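Local coordinates for SusD superfamily protein (Bacteroides vulgatus, PDB 3MYV), which probably binds polysaccharide at the bacterial outer membrane, at residues A[247-252]-A[332-337]. Numbering follows the deposited sequence.
Sequences ESFFEI and LRLSEV
Glu247 reaches the start of helix 334-348 and grips it through one carboxylate oxygen. Its OE1 accepts from Ser335 OG at 2.6 Å, on the syn side, tilted out of the carboxylate plane. Ser335 N (3.1 Å) comes from one side of that plane. Arg333 NH1 (3.0 Å) comes from the other, as a salt bridge. The chain is extended beyond CG (chi2 -160°), which carries the carboxylate to the helix end. Glu247 O also takes the N-H of Leu334, at 2.7 Å. Leu332 O accepts from both Phe249 N (2.8 Å) and Phe250 N, a classic beta bulge in the two-stranded antiparallel sheet. The Phe249 ring lies against the first turn of the helix. Its CZ meets Leu334 CD1 at 3.7 Å, and Val337 CG2 lies at the ring edge, 3.6 Å from CE2. Leu332 CD1 packs at the edge of the Phe250 ring. Were Glu247 an alanine, Ser335 N and OG would probably lose their shared acceptor and Arg333 one of its carboxylates. Arg333 is also paired with Glu394 and Glu390, and Glu247 OE2 with Arg366. This buried charge network, with the helix N-H group at OE1, probably keeps Glu247 ionised and ties strand to helix.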
ATOM      1  N   GLU A 247       2.254  15.131   5.785  1.00 11.60           N
ATOM      2  CA  GLU A 247       2.471  13.717   6.147  1.00 12.05           C
ATOM      3  C   GLU A 247       2.998  12.883   4.963  1.00 14.68           C
ATOM      4  O   GLU A 247       3.532  11.778   5.149  1.00 12.86           O
ATOM      5  CB  GLU A 247       1.194  13.069   6.645  1.00 12.20           C
ATOM      6  CG  GLU A 247       0.743  13.532   8.016  1.00 14.06           C
ATOM      7  CD  GLU A 247      -0.200  12.571   8.693  1.00 16.58           C
ATOM      8  OE1 GLU A 247      -0.177  11.367   8.380  1.00 13.91           O
ATOM      9  OE2 GLU A 247      -0.946  13.039   9.562  1.00 13.15           O
ATOM     10  N   SER A 248       2.828  13.398   3.754  1.00 14.06           N
ATOM     11  CA  SER A 248       3.010  12.594   2.562  1.00 14.30           C
ATOM     12  C   SER A 248       4.480  12.469   2.176  1.00 13.21           C
ATOM     13  O   SER A 248       5.096  13.456   1.741  1.00 14.71           O
ATOM     14  CB  SER A 248       2.242  13.208   1.391  1.00 15.57           C
ATOM     15  OG  SER A 248       2.400  12.396   0.236  1.00 13.68           O
ATOM     16  N   PHE A 249       5.023  11.264   2.314  1.00 13.29           N
ATOM     17  CA  PHE A 249       6.375  10.964   1.805  1.00 14.57           C
ATOM     18  C   PHE A 249       6.294  10.657   0.293  1.00 14.78           C
ATOM     19  O   PHE A 249       7.162  11.066  -0.512  1.00 13.82           O
ATOM     20  CB  PHE A 249       7.008   9.732   2.464  1.00 13.35           C
ATOM     21  CG  PHE A 249       7.128   9.785   3.964  1.00 18.29           C
ATOM     22  CD1 PHE A 249       7.932  10.733   4.580  1.00 17.45           C
ATOM     23  CD2 PHE A 249       6.470   8.837   4.770  1.00 17.85           C
ATOM     24  CE1 PHE A 249       8.066  10.779   5.976  1.00 17.55           C
ATOM     25  CE2 PHE A 249       6.624   8.859   6.169  1.00 18.06           C
ATOM     26  CZ  PHE A 249       7.409   9.842   6.768  1.00 17.01           C
ATOM     27  N   PHE A 250       5.267   9.898  -0.076  1.00 13.65           N
ATOM     28  CA  PHE A 250       5.077   9.469  -1.461  1.00 15.14           C
ATOM     29  C   PHE A 250       3.599   9.402  -1.764  1.00 15.65           C
ATOM     30  O   PHE A 250       2.870   8.657  -1.095  1.00 13.65           O
ATOM     31  CB  PHE A 250       5.724   8.082  -1.664  1.00 15.06           C
ATOM     32  CG  PHE A 250       5.542   7.499  -3.051  1.00 13.37           C
ATOM     33  CD1 PHE A 250       5.520   8.315  -4.194  1.00 14.99           C
ATOM     34  CD2 PHE A 250       5.406   6.145  -3.209  1.00 12.30           C
ATOM     35  CE1 PHE A 250       5.343   7.768  -5.458  1.00 19.64           C
ATOM     36  CE2 PHE A 250       5.235   5.590  -4.476  1.00 14.55           C
ATOM     37  CZ  PHE A 250       5.186   6.426  -5.593  1.00 10.85           C
ATOM     38  N   GLU A 251       3.144  10.157  -2.767  1.00 15.10           N
ATOM     39  CA  GLU A 251       1.798   9.949  -3.304  1.00 15.87           C
ATOM     40  C   GLU A 251       1.873   9.974  -4.820  1.00 14.27           C
ATOM     41  O   GLU A 251       2.745  10.641  -5.379  1.00 15.44           O
ATOM     42  CB  GLU A 251       0.794  10.977  -2.777  1.00 12.96           C
ATOM     43  CG  GLU A 251       1.053  12.414  -3.199  1.00 18.70           C
ATOM     44  CD  GLU A 251       0.231  13.410  -2.411  1.00 15.72           C
ATOM     45  OE1 GLU A 251       0.371  13.445  -1.168  1.00 17.56           O
ATOM     46  OE2 GLU A 251      -0.534  14.191  -3.036  1.00 15.78           O
ATOM     47  N   ILE A 252       0.931   9.298  -5.471  1.00 13.78           N
ATOM     48  CA  ILE A 252       0.838   9.276  -6.946  1.00 14.29           C
ATOM     49  C   ILE A 252       0.259  10.610  -7.445  1.00 17.09           C
ATOM     50  O   ILE A 252      -0.826  11.047  -7.016  1.00 16.96           O
ATOM     51  CB  ILE A 252      -0.061   8.090  -7.438  1.00 15.42           C
ATOM     52  CG1 ILE A 252       0.440   6.746  -6.901  1.00 18.49           C
ATOM     53  CG2 ILE A 252      -0.187   8.069  -8.977  1.00 14.86           C
ATOM     54  CD1 ILE A 252       1.883   6.358  -7.385  1.00 20.69           C
ATOM     55  N   LEU A 332       2.793   6.316   0.927  1.00 11.56           N
ATOM     56  CA  LEU A 332       3.546   6.340   2.176  1.00 13.43           C
ATOM     57  C   LEU A 332       3.364   7.685   2.857  1.00 15.06           C
ATOM     58  O   LEU A 332       3.752   8.728   2.314  1.00 16.33           O
ATOM     59  CB  LEU A 332       5.033   6.091   1.887  1.00 12.46           C
ATOM     60  CG  LEU A 332       5.429   4.760   1.258  1.00 10.33           C
ATOM     61  CD1 LEU A 332       6.766   4.918   0.464  1.00 13.52           C
ATOM     62  CD2 LEU A 332       5.535   3.680   2.341  1.00 13.91           C
ATOM     63  N   ARG A 333       2.766   7.659   4.045  1.00 16.42           N
ATOM     64  CA  ARG A 333       2.617   8.865   4.851  1.00 15.14           C
ATOM     65  C   ARG A 333       3.018   8.658   6.297  1.00 12.97           C
ATOM     66  O   ARG A 333       3.097   7.528   6.803  1.00 12.57           O
ATOM     67  CB  ARG A 333       1.209   9.454   4.752  1.00 15.47           C
ATOM     68  CG  ARG A 333       0.091   8.650   5.419  1.00 16.59           C
ATOM     69  CD  ARG A 333      -1.231   9.382   5.265  1.00 15.55           C
ATOM     70  NE  ARG A 333      -2.354   8.566   5.766  1.00 15.92           N
ATOM     71  CZ  ARG A 333      -3.017   8.805   6.891  1.00 17.28           C
ATOM     72  NH1 ARG A 333      -2.678   9.823   7.684  1.00 11.16           N
ATOM     73  NH2 ARG A 333      -4.027   8.017   7.240  1.00 15.07           N
ATOM     74  N   LEU A 334       3.293   9.769   6.958  1.00 16.02           N
ATOM     75  CA  LEU A 334       3.826   9.765   8.338  1.00 14.63           C
ATOM     76  C   LEU A 334       3.007   8.977   9.378  1.00 15.65           C
ATOM     77  O   LEU A 334       3.577   8.303  10.205  1.00 16.34           O
ATOM     78  CB  LEU A 334       4.057  11.220   8.805  1.00 14.44           C
ATOM     79  CG  LEU A 334       4.795  11.466  10.131  1.00 12.06           C
ATOM     80  CD1 LEU A 334       6.177  10.761  10.145  1.00 11.67           C
ATOM     81  CD2 LEU A 334       4.942  12.975  10.435  1.00 16.41           C
ATOM     82  N   SER A 335       1.682   9.092   9.377  1.00 15.71           N
ATOM     83  CA  SER A 335       0.863   8.344  10.342  1.00 15.30           C
ATOM     84  C   SER A 335       1.155   6.835  10.306  1.00 16.31           C
ATOM     85  O   SER A 335       1.186   6.183  11.345  1.00 13.69           O
ATOM     86  CB  SER A 335      -0.627   8.607  10.132  1.00 15.89           C
ATOM     87  OG  SER A 335      -1.003   9.959  10.421  1.00 13.52           O
ATOM     88  N   GLU A 336       1.400   6.270   9.124  1.00 15.05           N
ATOM     89  CA  GLU A 336       1.747   4.843   9.073  1.00 15.03           C
ATOM     90  C   GLU A 336       2.981   4.529   9.905  1.00 13.79           C
ATOM     91  O   GLU A 336       3.012   3.507  10.594  1.00 11.95           O
ATOM     92  CB  GLU A 336       1.962   4.333   7.644  1.00 15.80           C
ATOM     93  CG  GLU A 336       2.164   2.824   7.597  1.00 17.86           C
ATOM     94  CD  GLU A 336       2.663   2.282   6.250  1.00 14.87           C
ATOM     95  OE1 GLU A 336       2.658   3.042   5.272  1.00 13.93           O
ATOM     96  OE2 GLU A 336       3.004   1.081   6.193  1.00 15.41           O
ATOM     97  N   VAL A 337       3.991   5.386   9.828  1.00 12.78           N
ATOM     98  CA  VAL A 337       5.238   5.163  10.537  1.00 14.18           C
ATOM     99  C   VAL A 337       5.009   5.142  12.059  1.00 14.13           C
ATOM    100  O   VAL A 337       5.559   4.288  12.769  1.00 12.49           O
ATOM    101  CB  VAL A 337       6.301   6.195  10.160  1.00 16.33           C
ATOM    102  CG1 VAL A 337       7.618   5.904  10.916  1.00 16.83           C
ATOM    103  CG2 VAL A 337       6.530   6.224   8.643  1.00 17.96           C
TER